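Local atomic coordinates of sulfotransferase (Mycobacterium tuberculosis, PDB entry 2ZQ5), a protein that probably transfers a sulfuryl group from the donor PAPS to an acceptor substrate. Residues A[91-105]-A[226-238]. Residues are numbered along the deposited sequence; the frame is centred on the assembly and turned at random.
Sequences KRPIFVTGLVRTGTT and KRWVLKNPSHLFA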
loop_
_atom_site.group_PDB
_atom_site.type_symbol
_atom_site.label_atom_id
_atom_site.label_comp_id
_atom_site.label_asym_id
_atom_site.label_seq_id
_atom_site.Cartn_x
_atom_site.Cartn_y
_atom_site.Cartn_z
ATOM N N LYS A 91 -3.513 -0.721 -19.934
ATOM C CA LYS A 91 -2.516 -0.057 -20.766
ATOM C C LYS A 91 -1.776 1.098 -20.109
ATOM O O LYS A 91 -2.384 2.034 -19.589
ATOM C CB LYS A 91 -3.161 0.435 -22.069
ATOM C CG LYS A 91 -3.711 -0.681 -22.948
ATOM C CD LYS A 91 -2.611 -1.659 -23.340
ATOM C CE LYS A 91 -3.150 -2.800 -24.189
ATOM N NZ LYS A 91 -2.077 -3.770 -24.553
ATOM N N ARG A 92 -0.449 1.014 -20.161
ATOM C CA ARG A 92 0.445 2.026 -19.608
ATOM C C ARG A 92 -0.021 2.641 -18.289
ATOM O O ARG A 92 -0.248 3.851 -18.193
ATOM C CB ARG A 92 0.686 3.130 -20.645
ATOM C CG ARG A 92 1.269 2.621 -21.965
ATOM C CD ARG A 92 1.602 3.780 -22.895
ATOM N NE ARG A 92 2.840 4.461 -22.517
ATOM C CZ ARG A 92 3.103 5.734 -22.792
ATOM N NH1 ARG A 92 2.212 6.471 -23.440
ATOM N NH2 ARG A 92 4.260 6.270 -22.431
ATOM N N PRO A 93 -0.178 1.805 -17.253
ATOM C CA PRO A 93 -0.612 2.293 -15.940
ATOM C C PRO A 93 0.504 3.106 -15.296
ATOM O O PRO A 93 1.682 2.902 -15.601
ATOM C CB PRO A 93 -0.893 1.003 -15.171
ATOM C CG PRO A 93 0.119 0.041 -15.764
ATOM C CD PRO A 93 -0.016 0.339 -17.244
ATOM N N ILE A 94 0.131 4.032 -14.419
ATOM C CA ILE A 94 1.107 4.851 -13.710
ATOM C C ILE A 94 1.236 4.342 -12.280
ATOM O O ILE A 94 0.233 4.143 -11.587
ATOM C CB ILE A 94 0.687 6.335 -13.663
ATOM C CG1 ILE A 94 0.690 6.920 -15.077
ATOM C CG2 ILE A 94 1.632 7.118 -12.756
ATOM C CD1 ILE A 94 0.203 8.353 -15.150
ATOM N N PHE A 95 2.476 4.120 -11.856
ATOM C CA PHE A 95 2.773 3.656 -10.506
ATOM C C PHE A 95 3.605 4.698 -9.776
ATOM O O PHE A 95 4.680 5.083 -10.241
ATOM C CB PHE A 95 3.559 2.345 -10.554
ATOM C CG PHE A 95 2.719 1.142 -10.868
ATOM C CD1 PHE A 95 2.233 0.336 -9.845
ATOM C CD2 PHE A 95 2.415 0.809 -12.185
ATOM C CE1 PHE A 95 1.453 -0.789 -10.129
ATOM C CE2 PHE A 95 1.636 -0.315 -12.477
ATOM C CZ PHE A 95 1.157 -1.111 -11.448
ATOM N N VAL A 96 3.098 5.164 -8.641
ATOM C CA VAL A 96 3.812 6.134 -7.828
ATOM C C VAL A 96 4.394 5.390 -6.634
ATOM O O VAL A 96 3.734 4.536 -6.041
ATOM C CB VAL A 96 2.872 7.239 -7.291
ATOM C CG1 VAL A 96 3.645 8.192 -6.380
ATOM C CG2 VAL A 96 2.247 8.002 -8.446
ATOM N N THR A 97 5.637 5.695 -6.285
ATOM C CA THR A 97 6.237 5.045 -5.136
ATOM C C THR A 97 7.280 5.953 -4.505
ATOM O O THR A 97 7.677 6.971 -5.088
ATOM C CB THR A 97 6.846 3.665 -5.513
ATOM O OG1 THR A 97 7.140 2.936 -4.317
ATOM C CG2 THR A 97 8.117 3.827 -6.332
ATOM N N GLY A 98 7.701 5.584 -3.302
ATOM C CA GLY A 98 8.668 6.365 -2.558
ATOM C C GLY A 98 8.326 6.216 -1.090
ATOM O O GLY A 98 7.336 5.571 -0.747
ATOM N N LEU A 99 9.138 6.801 -0.219
ATOM C CA LEU A 99 8.893 6.715 1.218
ATOM C C LEU A 99 7.732 7.589 1.648
ATOM O O LEU A 99 7.333 8.512 0.941
ATOM C CB LEU A 99 10.134 7.152 2.000
ATOM C CG LEU A 99 11.237 6.129 2.267
ATOM C CD1 LEU A 99 11.663 5.439 0.986
ATOM C CD2 LEU A 99 12.418 6.843 2.919
ATOM N N VAL A 100 7.182 7.288 2.818
ATOM C CA VAL A 100 6.105 8.107 3.339
ATOM C C VAL A 100 6.791 9.440 3.645
ATOM O O VAL A 100 7.998 9.471 3.906
ATOM C CB VAL A 100 5.507 7.501 4.630
ATOM C CG1 VAL A 100 6.570 7.408 5.706
ATOM C CG2 VAL A 100 4.335 8.344 5.107
ATOM N N ARG A 101 6.033 10.529 3.584
ATOM C CA ARG A 101 6.549 11.873 3.843
ATOM C C ARG A 101 7.388 12.441 2.695
ATOM O O ARG A 101 8.166 13.375 2.899
ATOM C CB ARG A 101 7.383 11.899 5.134
ATOM C CG ARG A 101 6.674 11.371 6.372
ATOM C CD ARG A 101 5.409 12.147 6.694
ATOM N NE ARG A 101 4.809 11.679 7.941
ATOM C CZ ARG A 101 3.583 11.990 8.351
ATOM N NH1 ARG A 101 2.810 12.772 7.609
ATOM N NH2 ARG A 101 3.130 11.517 9.504
ATOM N N THR A 102 7.242 11.885 1.493
ATOM C CA THR A 102 7.993 12.387 0.338
ATOM C C THR A 102 7.082 12.917 -0.766
ATOM O O THR A 102 7.549 13.260 -1.853
ATOM C CB THR A 102 8.919 11.309 -0.279
ATOM O OG1 THR A 102 8.131 10.231 -0.805
ATOM C CG2 THR A 102 9.880 10.772 0.764
ATOM N N GLY A 103 5.783 12.971 -0.487
ATOM C CA GLY A 103 4.840 13.488 -1.463
ATOM C C GLY A 103 4.083 12.476 -2.305
ATOM O O GLY A 103 3.386 12.861 -3.243
ATOM N N THR A 104 4.193 11.194 -1.981
ATOM C CA THR A 104 3.490 10.182 -2.770
ATOM C C THR A 104 1.974 10.353 -2.716
ATOM O O THR A 104 1.290 10.157 -3.720
ATOM C CB THR A 104 3.833 8.744 -2.319
ATOM O OG1 THR A 104 3.429 8.552 -0.958
ATOM C CG2 THR A 104 5.324 8.475 -2.472
ATOM N N THR A 105 1.444 10.717 -1.553
ATOM C CA THR A 105 0.003 10.901 -1.418
ATOM C C THR A 105 -0.495 12.058 -2.272
ATOM O O THR A 105 -1.504 11.936 -2.964
ATOM C CB THR A 105 -0.394 11.153 0.046
ATOM O OG1 THR A 105 0.006 10.032 0.841
ATOM C CG2 THR A 105 -1.903 11.338 0.167
ATOM N N LYS A 226 -10.011 3.807 -19.019
ATOM C CA LYS A 226 -9.272 4.699 -18.129
ATOM C C LYS A 226 -7.939 4.123 -17.662
ATOM O O LYS A 226 -7.835 2.938 -17.338
ATOM C CB LYS A 226 -10.131 5.066 -16.911
ATOM C CG LYS A 226 -11.428 5.803 -17.258
ATOM C CD LYS A 226 -12.154 6.259 -16.003
ATOM C CE LYS A 226 -13.453 6.982 -16.331
ATOM N NZ LYS A 226 -14.435 6.093 -17.011
ATOM N N ARG A 227 -6.918 4.975 -17.635
ATOM C CA ARG A 227 -5.587 4.559 -17.209
ATOM C C ARG A 227 -5.544 4.417 -15.698
ATOM O O ARG A 227 -5.993 5.302 -14.974
ATOM C CB ARG A 227 -4.545 5.596 -17.631
ATOM C CG ARG A 227 -3.105 5.219 -17.291
ATOM C CD ARG A 227 -2.204 6.448 -17.337
ATOM N NE ARG A 227 -2.501 7.272 -18.504
ATOM C CZ ARG A 227 -2.164 6.962 -19.751
ATOM N NH1 ARG A 227 -1.497 5.843 -20.006
ATOM N NH2 ARG A 227 -2.531 7.751 -20.751
ATOM N N TRP A 228 -5.004 3.302 -15.223
ATOM C CA TRP A 228 -4.885 3.087 -13.792
ATOM C C TRP A 228 -3.733 3.898 -13.209
ATOM O O TRP A 228 -2.690 4.080 -13.850
ATOM C CB TRP A 228 -4.645 1.605 -13.486
ATOM C CG TRP A 228 -5.891 0.816 -13.262
ATOM C CD1 TRP A 228 -6.548 0.035 -14.169
ATOM C CD2 TRP A 228 -6.628 0.721 -12.040
ATOM N NE1 TRP A 228 -7.649 -0.547 -13.583
ATOM C CE2 TRP A 228 -7.721 -0.140 -12.275
ATOM C CE3 TRP A 228 -6.469 1.281 -10.764
ATOM C CZ2 TRP A 228 -8.654 -0.455 -11.281
ATOM C CZ3 TRP A 228 -7.395 0.969 -9.776
ATOM C CH2 TRP A 228 -8.474 0.107 -10.041
ATOM N N VAL A 229 -3.944 4.388 -11.993
ATOM C CA VAL A 229 -2.940 5.140 -11.256
ATOM C C VAL A 229 -2.857 4.445 -9.902
ATOM O O VAL A 229 -3.862 4.320 -9.197
ATOM C CB VAL A 229 -3.352 6.610 -11.045
ATOM C CG1 VAL A 229 -2.287 7.327 -10.225
ATOM C CG2 VAL A 229 -3.538 7.301 -12.392
ATOM N N LEU A 230 -1.659 3.986 -9.554
ATOM C CA LEU A 230 -1.427 3.278 -8.299
ATOM C C LEU A 230 -0.351 3.958 -7.471
ATOM O O LEU A 230 0.463 4.712 -7.999
ATOM C CB LEU A 230 -0.954 1.843 -8.575
ATOM C CG LEU A 230 -1.764 0.856 -9.424
ATOM C CD1 LEU A 230 -3.197 0.812 -8.909
ATOM C CD2 LEU A 230 -1.741 1.258 -10.900
ATOM N N LYS A 231 -0.357 3.693 -6.169
ATOM C CA LYS A 231 0.675 4.229 -5.287
ATOM C C LYS A 231 0.879 3.266 -4.125
ATOM O O LYS A 231 -0.086 2.814 -3.507
ATOM C CB LYS A 231 0.300 5.616 -4.758
ATOM C CG LYS A 231 1.453 6.317 -4.026
ATOM C CD LYS A 231 1.423 6.112 -2.515
ATOM C CE LYS A 231 0.413 7.046 -1.862
ATOM N NZ LYS A 231 0.615 7.154 -0.387
ATOM N N ASN A 232 2.136 2.948 -3.831
ATOM C CA ASN A 232 2.435 2.038 -2.732
ATOM C C ASN A 232 3.932 1.894 -2.509
ATOM O O ASN A 232 4.713 1.918 -3.457
ATOM C CB ASN A 232 1.856 0.653 -3.027
ATOM C CG ASN A 232 1.705 -0.190 -1.781
ATOM O OD1 ASN A 232 1.104 0.244 -0.796
ATOM N ND2 ASN A 232 2.238 -1.410 -1.819
ATOM N N PRO A 233 4.355 1.748 -1.242
ATOM C CA PRO A 233 5.783 1.592 -0.958
ATOM C C PRO A 233 6.388 0.294 -1.523
ATOM O O PRO A 233 7.581 0.240 -1.799
ATOM C CB PRO A 233 5.832 1.614 0.569
ATOM C CG PRO A 233 4.709 2.533 0.925
ATOM C CD PRO A 233 3.608 2.074 -0.011
ATOM N N SER A 234 5.573 -0.746 -1.704
ATOM C CA SER A 234 6.093 -2.024 -2.199
ATOM C C SER A 234 6.752 -1.944 -3.570
ATOM O O SER A 234 7.640 -2.733 -3.888
ATOM C CB SER A 234 4.982 -3.078 -2.256
ATOM O OG SER A 234 4.079 -2.806 -3.316
ATOM N N HIS A 235 6.329 -0.985 -4.379
ATOM C CA HIS A 235 6.872 -0.854 -5.718
ATOM C C HIS A 235 8.377 -0.607 -5.725
ATOM O O HIS A 235 9.051 -0.871 -6.718
ATOM C CB HIS A 235 6.074 0.218 -6.459
ATOM C CG HIS A 235 4.612 -0.105 -6.530
ATOM N ND1 HIS A 235 3.618 0.835 -6.377
ATOM C CD2 HIS A 235 3.985 -1.297 -6.664
ATOM C CE1 HIS A 235 2.440 0.234 -6.404
ATOM N NE2 HIS A 235 2.636 -1.060 -6.577
ATOM N N LEU A 236 8.908 -0.130 -4.603
ATOM C CA LEU A 236 10.348 0.093 -4.484
ATOM C C LEU A 236 11.070 -1.250 -4.410
ATOM O O LEU A 236 12.153 -1.425 -4.981
ATOM C CB LEU A 236 10.673 0.860 -3.201
ATOM C CG LEU A 236 10.251 2.321 -3.101
ATOM C CD1 LEU A 236 10.473 2.818 -1.680
ATOM C CD2 LEU A 236 11.056 3.154 -4.092
ATOM N N PHE A 237 10.446 -2.191 -3.703
ATOM C CA PHE A 237 10.996 -3.525 -3.463
ATOM C C PHE A 237 10.698 -4.558 -4.539
ATOM O O PHE A 237 11.429 -5.548 -4.676
ATOM C CB PHE A 237 10.434 -4.088 -2.148
ATOM C CG PHE A 237 10.709 -3.242 -0.933
ATOM C CD1 PHE A 237 11.749 -3.571 -0.067
ATOM C CD2 PHE A 237 9.910 -2.141 -0.635
ATOM C CE1 PHE A 237 11.985 -2.816 1.080
ATOM C CE2 PHE A 237 10.143 -1.378 0.510
ATOM C CZ PHE A 237 11.183 -1.720 1.368
ATOM N N ALA A 238 9.628 -4.338 -5.293
ATOM C CA ALA A 238 9.188 -5.313 -6.285
ATOM C C ALA A 238 9.115 -4.811 -7.712
ATOM O O ALA A 238 8.233 -5.216 -8.470
ATOM C CB ALA A 238 7.824 -5.860 -5.867
HETATM O O HOH W 1 -3.783 1.505 -17.053
#
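Ile94 and Val96 each bond through N and O to the residues either side of their parallel bridge partners, Ile94 to Trp228 and Leu230 around Val229, Val96 to Leu230 and Asn232 around Lys231; Val96 N to Leu230 O is 2.7 Å. At the start of the strands Arg227, bent at its third torsion, turns its guanidinium edge to the carbonyl of Arg92 (NH1 to O, 3.0 Å), and a water bridges Lys91 O and Trp228 N. Beyond the ladder, a chi1 of -167° turns Thr97 OG1 away from its own N and toward Asn232 O, to which it donates at 2.8 Å.

On one face of the sheet Leu230 CD2 sits over the Phe95 ring, 3.9 Å from its centroid, while the ring's CD1 edge meets the face of His235 in a T-shaped pair with planes at 87°. Past the strand ends, Leu236 sets CD1 against Leu99 CD1 at 3.9 Å and CD2 near the Thr97 methyl.

On the opposite face, Lys231 runs past Val96, kinking at chi2 and chi3, so that NZ hydrogen-bonds Thr104 OG1 and Thr105 OG1, both at 3.2 Å; Glu173 adds a salt bridge.

Strands 94-97 and 227-231 are neighbours in the parallel sheet of the P-loop-type sulfotransferase fold, and loop 98-103, leading to the helix from Thr104, is consistent with the 5'-phosphosulfate-binding loop of relatives.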